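Local coordinates for protein transport protein SEC7 (Saccharomyces cerevisiae, PDB 4OIY), which acts through its Sec7 domain, the part crystallised here, as a guanine nucleotide-exchange factor that activates the GTPase ARF1 at the trans-Golgi network, at residues A[11-15]-A[29-35]. Residues are numbered along the deposited sequence; the frame is centred on the assembly and turned at random.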
loop_
_atom_site.group_PDB
_atom_site.type_symbol
_atom_site.label_atom_id
_atom_site.label_comp_id
_atom_site.label_asym_id
_atom_site.label_seq_id
_atom_site.Cartn_x
_atom_site.Cartn_y
_atom_site.Cartn_z
ATOM N N ALA A 11 6.136 27.789 2.632
ATOM C CA ALA A 11 4.764 27.614 3.101
ATOM C C ALA A 11 4.327 26.150 3.005
ATOM O O ALA A 11 3.695 25.624 3.924
ATOM C CB ALA A 11 3.820 28.502 2.300
ATOM N N LEU A 12 4.673 25.498 1.898
ATOM C CA LEU A 12 4.351 24.080 1.709
ATOM C C LEU A 12 5.061 23.212 2.741
ATOM O O LEU A 12 4.461 22.287 3.277
ATOM C CB LEU A 12 4.714 23.604 0.302
ATOM C CG LEU A 12 4.474 22.122 -0.029
ATOM C CD1 LEU A 12 3.018 21.727 0.179
ATOM C CD2 LEU A 12 4.904 21.823 -1.457
ATOM N N SER A 13 6.332 23.493 3.013
ATOM C CA SER A 13 7.080 22.711 4.000
ATOM C C SER A 13 6.479 22.858 5.397
ATOM O O SER A 13 6.413 21.896 6.155
ATOM C CB SER A 13 8.563 23.094 3.994
ATOM O OG SER A 13 9.161 22.727 2.757
ATOM N N GLU A 14 6.006 24.055 5.723
ATOM C CA GLU A 14 5.292 24.270 6.980
ATOM C C GLU A 14 4.028 23.409 7.060
ATOM O O GLU A 14 3.764 22.806 8.097
ATOM C CB GLU A 14 4.955 25.753 7.166
ATOM C CG GLU A 14 6.178 26.608 7.479
ATOM C CD GLU A 14 5.891 28.104 7.496
ATOM O OE1 GLU A 14 4.933 28.551 6.834
ATOM O OE2 GLU A 14 6.646 28.845 8.168
ATOM N N CYS A 15 3.273 23.337 5.966
ATOM C CA CYS A 15 2.061 22.503 5.905
ATOM C C CYS A 15 2.375 21.010 6.017
ATOM O O CYS A 15 1.613 20.249 6.621
ATOM C CB CYS A 15 1.298 22.740 4.600
ATOM S SG CYS A 15 0.439 24.325 4.467
ATOM N N VAL A 29 -5.885 23.386 6.834
ATOM C CA VAL A 29 -4.808 24.371 6.638
ATOM C C VAL A 29 -4.304 24.397 5.193
ATOM O O VAL A 29 -4.000 25.459 4.655
ATOM C CB VAL A 29 -3.604 24.100 7.577
ATOM C CG1 VAL A 29 -2.453 25.056 7.282
ATOM C CG2 VAL A 29 -4.023 24.206 9.036
ATOM N N LEU A 30 -4.198 23.224 4.569
ATOM C CA LEU A 30 -3.804 23.131 3.166
ATOM C C LEU A 30 -4.807 23.825 2.237
ATOM O O LEU A 30 -4.410 24.439 1.251
ATOM C CB LEU A 30 -3.647 21.667 2.743
ATOM C CG LEU A 30 -2.403 20.932 3.253
ATOM C CD1 LEU A 30 -2.636 19.429 3.213
ATOM C CD2 LEU A 30 -1.175 21.308 2.435
ATOM N N ILE A 31 -6.097 23.711 2.558
ATOM C CA ILE A 31 -7.153 24.353 1.765
ATOM C C ILE A 31 -7.093 25.870 1.969
ATOM O O ILE A 31 -7.058 26.626 1.003
ATOM C CB ILE A 31 -8.559 23.814 2.129
ATOM C CG1 ILE A 31 -8.646 22.298 1.881
ATOM C CG2 ILE A 31 -9.633 24.522 1.310
ATOM C CD1 ILE A 31 -9.781 21.623 2.624
ATOM N N LYS A 32 -7.062 26.293 3.233
ATOM C CA LYS A 32 -6.902 27.704 3.618
ATOM C C LYS A 32 -5.776 28.368 2.833
ATOM O O LYS A 32 -5.945 29.471 2.310
ATOM C CB LYS A 32 -6.639 27.807 5.135
ATOM C CG LYS A 32 -6.447 29.216 5.693
ATOM C CD LYS A 32 -4.984 29.628 5.771
ATOM C CE LYS A 32 -4.827 30.999 6.411
ATOM N NZ LYS A 32 -3.596 31.697 5.940
ATOM N N LYS A 33 -4.637 27.684 2.743
ATOM C CA LYS A 33 -3.450 28.232 2.087
ATOM C C LYS A 33 -3.383 27.962 0.582
ATOM O O LYS A 33 -2.454 28.414 -0.084
ATOM C CB LYS A 33 -2.187 27.712 2.775
ATOM C CG LYS A 33 -2.051 28.187 4.213
ATOM C CD LYS A 33 -0.925 27.487 4.958
ATOM C CE LYS A 33 0.415 27.617 4.247
ATOM N NZ LYS A 33 0.811 29.029 3.983
ATOM N N GLY A 34 -4.361 27.229 0.051
ATOM C CA GLY A 34 -4.487 27.025 -1.392
ATOM C C GLY A 34 -3.720 25.849 -1.972
ATOM O O GLY A 34 -3.676 25.679 -3.193
ATOM N N PHE A 35 -3.116 25.033 -1.113
ATOM C CA PHE A 35 -2.369 23.856 -1.568
ATOM C C PHE A 35 -3.285 22.679 -1.883
ATOM O O PHE A 35 -2.876 21.743 -2.569
ATOM C CB PHE A 35 -1.340 23.433 -0.520
ATOM C CG PHE A 35 -0.171 24.364 -0.414
ATOM C CD1 PHE A 35 0.685 24.543 -1.492
ATOM C CD2 PHE A 35 0.085 25.057 0.760
ATOM C CE1 PHE A 35 1.767 25.399 -1.405
ATOM C CE2 PHE A 35 1.168 25.913 0.853
ATOM C CZ PHE A 35 2.008 26.084 -0.230
#
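C15 and F35 meet where the first two helices of the all-helical Sec7 domain, 11-21 and 23-32, pack as a helical hairpin, the second ending in a Schellman motif with positive phi at G34. The tight part centres on the buried C15. With chi1 at -72°, C15 SG lies beside its own backbone N and is directed between K33 and F35. There C15 SG is 3.3 Å from K33 CE, and F35 CD2 approaches C15 SG to 3.8 Å. C15 CB meets L30 CD2 at 3.6 Å, and the distance from C15 SG to V29 CG1 is longer, 4.1 Å. The sulfur sits obliquely to the F35 ring, 66° off its normal, a sulfur-aromatic contact. L12 comes in over a face instead: L12 CD1 sits 4.1 Å from the F35 ring centroid and only 13° off its normal, a CH-pi contact, and A11 CB lies at the ring edge. A lysine in place of F35 would probably deprive L12 CD1 of its aromatic face and leave C15 SG less tightly enclosed. The open side is that of E14, exposed, whose OE1 stays 5.0 Å from K33 NZ; opposite charges, not in direct contact. Bends at chi3 and chi4 carry K33 CD and CE past C15 SG and turn K33 NZ to 3.5 Å from A11 CB.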